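Local coordinates for PT26-6P (Thermococcus sp., PDB 2WB7), which is of unknown function but is encoded by a mobile genetic element of a euryarchaeon and folds into three domains of novel architecture, at residues E89-I95 with E164-K170; L124-M128 with F295-P300; Y102-V106 with R365-I371. All blocks are in the same frame, centred on the assembly; numbering follows the deposited sequence.

Contact 1 (E89-I95 with E164-K170); sequences EVTAYVI and EIRVIVK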
# COMPACT_ATOMS: atom_id res chain seq x y z
N GLU A 89 0.33 -17.62 35.79
CA GLU A 89 0.00 -17.75 34.40
C GLU A 89 -0.70 -16.51 33.89
O GLU A 89 -1.75 -16.13 34.40
CB GLU A 89 -0.90 -18.96 34.19
CG GLU A 89 -1.42 -19.10 32.78
CD GLU A 89 -2.73 -19.87 32.72
OE1 GLU A 89 -3.78 -19.27 33.04
OE2 GLU A 89 -2.70 -21.06 32.34
N VAL A 90 -0.11 -15.88 32.88
CA VAL A 90 -0.80 -14.83 32.15
C VAL A 90 -1.14 -15.33 30.75
O VAL A 90 -0.35 -16.02 30.10
CB VAL A 90 0.02 -13.53 32.07
CG1 VAL A 90 -0.77 -12.46 31.31
CG2 VAL A 90 0.39 -13.05 33.46
N THR A 91 -2.34 -14.99 30.32
CA THR A 91 -2.87 -15.44 29.05
C THR A 91 -3.49 -14.27 28.32
O THR A 91 -4.36 -13.58 28.86
CB THR A 91 -3.93 -16.54 29.28
OG1 THR A 91 -3.27 -17.77 29.59
CG2 THR A 91 -4.80 -16.72 28.05
N ALA A 92 -3.05 -14.04 27.09
CA ALA A 92 -3.69 -13.03 26.25
C ALA A 92 -4.09 -13.57 24.87
O ALA A 92 -3.47 -14.50 24.33
CB ALA A 92 -2.81 -11.79 26.11
N TYR A 93 -5.15 -12.99 24.32
CA TYR A 93 -5.64 -13.40 23.02
C TYR A 93 -6.59 -12.36 22.44
O TYR A 93 -7.02 -11.42 23.13
CB TYR A 93 -6.34 -14.76 23.10
CG TYR A 93 -7.44 -14.82 24.13
CD1 TYR A 93 -7.24 -15.44 25.36
CD2 TYR A 93 -8.68 -14.26 23.88
CE1 TYR A 93 -8.24 -15.49 26.31
CE2 TYR A 93 -9.69 -14.30 24.81
CZ TYR A 93 -9.47 -14.92 26.02
OH TYR A 93 -10.49 -14.96 26.95
N VAL A 94 -6.89 -12.53 21.15
CA VAL A 94 -7.80 -11.66 20.43
C VAL A 94 -9.15 -12.34 20.41
O VAL A 94 -9.23 -13.56 20.26
CB VAL A 94 -7.33 -11.41 18.99
CG1 VAL A 94 -8.47 -10.93 18.12
CG2 VAL A 94 -6.17 -10.42 18.97
N ILE A 95 -10.21 -11.58 20.59
CA ILE A 95 -11.54 -12.16 20.58
C ILE A 95 -12.45 -11.41 19.62
O ILE A 95 -12.49 -10.18 19.63
CB ILE A 95 -12.15 -12.23 22.01
CG1 ILE A 95 -13.57 -12.79 21.97
CG2 ILE A 95 -12.12 -10.87 22.68
CD1 ILE A 95 -14.21 -12.93 23.33
N GLU A 164 -11.41 -7.49 19.92
CA GLU A 164 -10.88 -6.94 21.15
C GLU A 164 -9.80 -7.86 21.70
O GLU A 164 -9.78 -9.05 21.41
CB GLU A 164 -11.98 -6.76 22.20
CG GLU A 164 -13.10 -5.80 21.81
CD GLU A 164 -12.69 -4.34 21.91
OE1 GLU A 164 -11.65 -4.08 22.55
OE2 GLU A 164 -13.40 -3.47 21.37
N ILE A 165 -8.91 -7.29 22.50
CA ILE A 165 -7.92 -8.09 23.21
C ILE A 165 -8.31 -8.27 24.68
O ILE A 165 -8.77 -7.34 25.34
CB ILE A 165 -6.52 -7.46 23.14
CG1 ILE A 165 -6.12 -7.23 21.69
CG2 ILE A 165 -5.50 -8.35 23.84
CD1 ILE A 165 -4.78 -6.55 21.55
N ARG A 166 -8.14 -9.47 25.20
CA ARG A 166 -8.32 -9.65 26.62
C ARG A 166 -7.19 -10.44 27.28
O ARG A 166 -6.55 -11.31 26.66
CB ARG A 166 -9.72 -10.20 26.95
CG ARG A 166 -9.90 -11.71 26.79
CD ARG A 166 -11.16 -12.16 27.58
NE ARG A 166 -12.38 -11.41 27.25
CZ ARG A 166 -13.53 -11.97 26.87
NH1 ARG A 166 -13.64 -13.29 26.77
NH2 ARG A 166 -14.59 -11.21 26.60
N VAL A 167 -6.93 -10.09 28.54
CA VAL A 167 -5.83 -10.65 29.31
C VAL A 167 -6.34 -11.30 30.59
O VAL A 167 -7.26 -10.79 31.24
CB VAL A 167 -4.81 -9.57 29.67
CG1 VAL A 167 -3.56 -10.19 30.30
CG2 VAL A 167 -4.45 -8.75 28.44
N ILE A 168 -5.73 -12.41 30.97
CA ILE A 168 -6.11 -13.09 32.19
C ILE A 168 -4.89 -13.40 33.03
O ILE A 168 -3.97 -14.08 32.58
CB ILE A 168 -6.90 -14.37 31.90
CG1 ILE A 168 -8.20 -14.00 31.17
CG2 ILE A 168 -7.20 -15.13 33.19
CD1 ILE A 168 -9.17 -15.17 30.95
N VAL A 169 -4.87 -12.85 34.24
CA VAL A 169 -3.77 -13.07 35.16
C VAL A 169 -4.23 -13.95 36.32
O VAL A 169 -5.29 -13.73 36.92
CB VAL A 169 -3.19 -11.74 35.71
CG1 VAL A 169 -1.84 -12.00 36.42
CG2 VAL A 169 -3.05 -10.72 34.60
N LYS A 170 -3.41 -14.95 36.62
CA LYS A 170 -3.71 -15.88 37.68
C LYS A 170 -2.50 -16.07 38.58
O LYS A 170 -1.35 -15.96 38.13
CB LYS A 170 -4.14 -17.22 37.10
CG LYS A 170 -5.44 -17.14 36.32
CD LYS A 170 -5.88 -18.52 35.85
CE LYS A 170 -7.17 -18.42 35.05
NZ LYS A 170 -7.60 -19.76 34.53
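The shortest bond between strands 89-95 and 164-170 runs from I95 N to E164 O, 2.7 Å long and close to straight at the hydrogen (164°). E164 N answers with a bond to I95 O. The ladder goes on through Y93 with R166, T91 with I168 and E89 with K170, though the bond from E89 N to K170 O is weak. R166 lies beside Y93, pointing the same way. Its CG sits between the backbone N and the carbonyl carbon (chi1 81°), which lays the start of the chain against the phenol end of the tyrosine. The guanidinium does not stack on the ring: their planes are 77° apart, and Y93 OH lies at the guanidinium edge. I95 CD1 covers one face of the group, 3.5 Å from R166 NH1. E213, on strand 198-213, forms a salt bridge with R166 NH2. This antiparallel pairing forms part of one sheet of the immunoglobulin-like domain. V90, A92, I165, V167 and V169 pack on strands 52-62 and 66-75 of the other sheet. There V90 CG1 meets V167 CG1 at 3.7 Å, and V90 CG2 meets V169 CG1 at 3.9 Å. On the sheet face that carries Y93, E89 OE1 rests 3.6 Å from K170 CD. E89 OE1 stays 4.1 Å from K170 NZ, opposite in charge but beyond a salt bridge.

Contact 2 (L124-M128 with F295-P300); sequences LVTVM and FQPANP
V127 reaches the loop F295-P300 with both of its methyl groups. Its CB points toward the loop and splits the side chain between its partners. The CG1 branch is turned away from the backbone N (chi1 -173°) and goes to the phenylalanine. There V127 CG1 lies 3.7 Å from F295 CE2, with F295 CD2 slightly farther off. The two side chains cross at about a right angle, and the methyl comes to the ring obliquely. V127 CG2 meets the proline ring at P300 CG, 3.9 Å away, and touches A298 CB more loosely at 4.3 Å. V127 thus sits among three loop residues.

V125, two residues earlier on the strand, repeats the pattern. V125 CG1 packs on the methyl of the alanine, with 3.5 Å to A298 CB. V125 CG2 reaches P297 CG at 3.8 Å. A298 CB is therefore shared by both valines. A cis peptide bond precedes P297, within the bend that brings P297 and A298 to the strand. All these side-chain contacts are apolar.

The surroundings place the two faces of the strand. T126 and M128 point away from the loop and touch R105 of strand 104-108, and L124 touches W107 of the same strand. R365 of the second domain also meets T126 and M128. On the loop side, F295 and P300 both rest on V363 of strand 350-364, while V125 and P297 both touch Q70 of strand 66-75. The contact is a small interdomain interface. A loop between two strands of the second immunoglobulin-like domain packs on one face of a strand of the first.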
# COMPACT_ATOMS: atom_id res chain seq x y z
N LEU A 124 5.13 -7.26 29.76
CA LEU A 124 5.05 -8.38 28.83
C LEU A 124 4.85 -7.89 27.39
O LEU A 124 4.05 -6.98 27.13
CB LEU A 124 3.90 -9.30 29.23
CG LEU A 124 4.03 -10.07 30.54
CD1 LEU A 124 2.68 -10.69 30.87
CD2 LEU A 124 5.12 -11.14 30.46
N VAL A 125 5.56 -8.50 26.45
CA VAL A 125 5.41 -8.12 25.05
C VAL A 125 5.00 -9.29 24.18
O VAL A 125 5.57 -10.39 24.27
CB VAL A 125 6.69 -7.45 24.49
CG1 VAL A 125 6.51 -7.14 23.04
CG2 VAL A 125 6.97 -6.16 25.25
N THR A 126 3.99 -9.06 23.35
CA THR A 126 3.54 -10.07 22.42
C THR A 126 3.13 -9.47 21.06
O THR A 126 3.15 -8.25 20.87
CB THR A 126 2.40 -10.93 23.02
OG1 THR A 126 2.28 -12.15 22.28
CG2 THR A 126 1.09 -10.19 22.99
N VAL A 127 2.79 -10.33 20.11
CA VAL A 127 2.36 -9.89 18.80
C VAL A 127 0.97 -10.42 18.58
O VAL A 127 0.69 -11.57 18.90
CB VAL A 127 3.26 -10.48 17.71
CG1 VAL A 127 2.91 -9.87 16.36
CG2 VAL A 127 4.73 -10.24 18.06
N MSE A 128 0.09 -9.59 18.04
CA MSE A 128 -1.29 -10.02 17.79
C MSE A 128 -1.77 -9.70 16.36
O MSE A 128 -1.06 -9.10 15.55
CB MSE A 128 -2.24 -9.42 18.83
CG MSE A 128 -1.98 -9.90 20.27
SE MSE A 128 -2.68 -11.70 20.73
CE MSE A 128 -1.11 -12.35 21.66
N PHE A 295 7.59 -3.72 15.32
CA PHE A 295 7.22 -4.64 16.40
C PHE A 295 7.97 -4.35 17.70
O PHE A 295 7.73 -5.00 18.71
CB PHE A 295 7.47 -6.08 15.99
CG PHE A 295 6.60 -6.55 14.85
CD1 PHE A 295 7.08 -6.55 13.54
CD2 PHE A 295 5.32 -7.00 15.09
CE1 PHE A 295 6.28 -6.98 12.49
CE2 PHE A 295 4.52 -7.45 14.04
CZ PHE A 295 5.00 -7.43 12.74
N GLN A 296 8.90 -3.39 17.66
CA GLN A 296 9.57 -2.91 18.86
C GLN A 296 8.53 -2.77 19.97
O GLN A 296 7.48 -2.20 19.72
CB GLN A 296 10.18 -1.53 18.59
CG GLN A 296 11.52 -1.55 17.88
CD GLN A 296 12.47 -2.54 18.54
OE1 GLN A 296 12.48 -3.73 18.20
NE2 GLN A 296 13.26 -2.05 19.49
N PRO A 297 8.82 -3.25 21.19
CA PRO A 297 10.03 -3.88 21.72
C PRO A 297 10.14 -5.35 21.35
O PRO A 297 11.19 -5.96 21.55
CB PRO A 297 9.87 -3.76 23.24
CG PRO A 297 8.54 -3.13 23.49
CD PRO A 297 7.78 -3.10 22.22
N ALA A 298 9.07 -5.94 20.83
CA ALA A 298 9.17 -7.30 20.29
C ALA A 298 10.13 -7.29 19.10
O ALA A 298 10.41 -6.22 18.51
CB ALA A 298 7.80 -7.83 19.89
N ASN A 299 10.60 -8.48 18.73
CA ASN A 299 11.48 -8.60 17.58
C ASN A 299 11.38 -9.92 16.82
O ASN A 299 12.37 -10.62 16.67
CB ASN A 299 12.91 -8.38 18.01
CG ASN A 299 13.85 -8.29 16.84
OD1 ASN A 299 13.51 -7.71 15.80
ND2 ASN A 299 15.04 -8.89 16.97
N PRO A 300 10.18 -10.23 16.30
CA PRO A 300 9.94 -11.51 15.65
C PRO A 300 10.70 -11.59 14.33
O PRO A 300 10.92 -10.56 13.69
CB PRO A 300 8.44 -11.48 15.37
CG PRO A 300 7.95 -10.14 15.84
CD PRO A 300 9.11 -9.27 16.01

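Contact 3 (Y102-V106 with R365-I371); sequences YWTRV and RDDGVKI
R365 runs out extended and then bends at chi3 (54°), which brings its guanidinium edge-on to the backbone of W103. R105 bends at chi2 (-64°), and its CG lies over the centre of the same guanidinium, with R105 CG 3.5 Å from R365 CZ. Two nitrogens of R365 grip one oxygen: R365 NH1 reaches W103 O at 2.8 Å in the carbonyl plane, and NH2 reaches it at 3.1 Å from above that plane. NH2 also makes a weak bond to T104 O, and NH1 bonds V127 O. R365 NE bonds to D367 OD1 at 3.1 Å, and R365 NH2 reaches D367 OD2 more weakly, in a salt bridge. V369 N approaches D367 OD1 from the opposite face of the carboxylate, forming an Asx turn. It overlaps a type I beta turn, R365 to G368, in the hairpin joining strands 350-364 and 370-379 of the second immunoglobulin-like domain. With a leucine in place of R365, W103 O would probably lose the donors NH1 and NH2, and the D367 carboxylate its close positive mate. R105 adds a second positive charge. D367 CB lies over one face of its guanidinium. At the edge is a salt bridge whose hydrogen bond is weak, R105 NH2 to D366 OD1, 3.3 Å; a water links R105 NE to that oxygen. Nearby, I371 CG2 makes a CH-pi contact with W103, 4.2 Å from the six-membered ring centroid.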
# COMPACT_ATOMS: atom_id res chain seq x y z
N TYR A 102 -8.31 -15.76 18.88
CA TYR A 102 -7.16 -16.07 18.04
C TYR A 102 -5.82 -15.75 18.68
O TYR A 102 -5.68 -14.80 19.44
CB TYR A 102 -7.23 -15.31 16.72
CG TYR A 102 -8.58 -15.16 16.09
CD1 TYR A 102 -9.63 -14.54 16.77
CD2 TYR A 102 -8.80 -15.57 14.78
CE1 TYR A 102 -10.86 -14.37 16.17
CE2 TYR A 102 -10.03 -15.40 14.17
CZ TYR A 102 -11.06 -14.80 14.86
OH TYR A 102 -12.29 -14.62 14.26
N TRP A 103 -4.82 -16.56 18.35
CA TRP A 103 -3.43 -16.21 18.62
C TRP A 103 -3.10 -16.20 20.10
O TRP A 103 -2.08 -15.66 20.52
CB TRP A 103 -3.10 -14.85 17.99
CG TRP A 103 -3.45 -14.83 16.56
CD1 TRP A 103 -4.23 -13.93 15.91
CD2 TRP A 103 -3.05 -15.79 15.59
NE1 TRP A 103 -4.34 -14.26 14.58
CE2 TRP A 103 -3.62 -15.41 14.36
CE3 TRP A 103 -2.25 -16.94 15.64
CZ2 TRP A 103 -3.42 -16.13 13.18
CZ3 TRP A 103 -2.06 -17.67 14.46
CH2 TRP A 103 -2.64 -17.26 13.25
N THR A 104 -3.99 -16.80 20.89
CA THR A 104 -3.79 -16.96 22.32
C THR A 104 -2.32 -17.15 22.65
O THR A 104 -1.64 -17.97 22.03
CB THR A 104 -4.58 -18.16 22.87
OG1 THR A 104 -5.88 -18.20 22.27
CG2 THR A 104 -4.73 -18.06 24.37
N ARG A 105 -1.84 -16.37 23.61
CA ARG A 105 -0.45 -16.44 24.03
C ARG A 105 -0.48 -16.75 25.51
O ARG A 105 -1.26 -16.15 26.24
CB ARG A 105 0.24 -15.10 23.81
CG ARG A 105 1.72 -15.17 23.48
CD ARG A 105 2.52 -15.76 24.62
NE ARG A 105 3.94 -15.50 24.47
CZ ARG A 105 4.87 -15.99 25.28
NH1 ARG A 105 4.52 -16.76 26.30
NH2 ARG A 105 6.15 -15.71 25.08
N VAL A 106 0.36 -17.68 25.95
CA VAL A 106 0.40 -18.01 27.37
C VAL A 106 1.80 -17.96 27.96
O VAL A 106 2.73 -18.60 27.45
CB VAL A 106 -0.24 -19.38 27.64
CG1 VAL A 106 0.29 -19.96 28.94
CG2 VAL A 106 -1.77 -19.27 27.66
N ARG A 365 6.47 -15.36 16.53
CA ARG A 365 6.42 -14.82 17.87
C ARG A 365 7.38 -15.57 18.79
O ARG A 365 7.64 -16.76 18.61
CB ARG A 365 5.00 -14.96 18.39
CG ARG A 365 4.60 -13.93 19.38
CD ARG A 365 3.09 -13.87 19.44
NE ARG A 365 2.53 -15.19 19.69
CZ ARG A 365 1.26 -15.42 20.00
NH1 ARG A 365 0.40 -14.42 20.08
NH2 ARG A 365 0.85 -16.66 20.23
N ASP A 366 7.91 -14.86 19.79
CA ASP A 366 8.91 -15.45 20.68
C ASP A 366 8.46 -16.78 21.29
O ASP A 366 9.29 -17.60 21.62
CB ASP A 366 9.30 -14.47 21.79
CG ASP A 366 8.09 -13.99 22.58
OD1 ASP A 366 6.94 -14.32 22.17
OD2 ASP A 366 8.28 -13.29 23.60
N ASP A 367 7.16 -17.00 21.42
CA ASP A 367 6.65 -18.28 21.92
C ASP A 367 6.61 -19.39 20.87
O ASP A 367 6.10 -20.48 21.12
CB ASP A 367 5.26 -18.12 22.54
CG ASP A 367 4.18 -17.84 21.49
OD1 ASP A 367 4.53 -17.39 20.38
OD2 ASP A 367 2.99 -18.06 21.80
N GLY A 368 7.13 -19.12 19.68
CA GLY A 368 7.19 -20.16 18.64
C GLY A 368 5.96 -20.25 17.75
O GLY A 368 6.01 -20.84 16.67
N VAL A 369 4.85 -19.70 18.20
CA VAL A 369 3.68 -19.60 17.34
C VAL A 369 4.02 -18.79 16.08
O VAL A 369 4.75 -17.81 16.16
CB VAL A 369 2.53 -18.92 18.08
CG1 VAL A 369 1.50 -18.42 17.08
CG2 VAL A 369 1.91 -19.88 19.08
N LYS A 370 3.50 -19.20 14.92
CA LYS A 370 3.79 -18.49 13.66
C LYS A 370 2.56 -17.84 13.02
O LYS A 370 1.65 -18.55 12.61
CB LYS A 370 4.47 -19.43 12.68
CG LYS A 370 5.95 -19.51 12.88
CD LYS A 370 6.48 -20.85 12.46
CE LYS A 370 7.89 -21.07 13.02
NZ LYS A 370 7.96 -21.12 14.55
N ILE A 371 2.55 -16.51 12.93
CA ILE A 371 1.37 -15.77 12.45
C ILE A 371 1.49 -15.35 10.97
O ILE A 371 2.37 -14.56 10.61
CB ILE A 371 1.14 -14.49 13.29
CG1 ILE A 371 1.03 -14.84 14.77
CG2 ILE A 371 -0.09 -13.77 12.86
CD1 ILE A 371 0.79 -13.64 15.64
O HOH W 1 4.90 -13.15 23.17
O HOH W 2 2.01 -19.53 24.26

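How the contacts relate
From the N terminus, the chain passes 89-95, then 102-106, then 124-128, opening contacts 1, 3 and 2 in that order. Contact 1 closes first, when 164-170 returns beside 89-95 within the first immunoglobulin-like domain. The chain then enters the second such domain. Contact 2 closes at 295-300 and contact 3 at 365-371. Contact 2 is therefore nested inside contact 3, and contact 1 crosses both. Strand 85-96 lies between strands 104-108 and 163-178, with a probable bond from R105 N to A92 O. V127 O probably accepts from R365 NH1, joining contacts 2 and 3 in one interface between the domains.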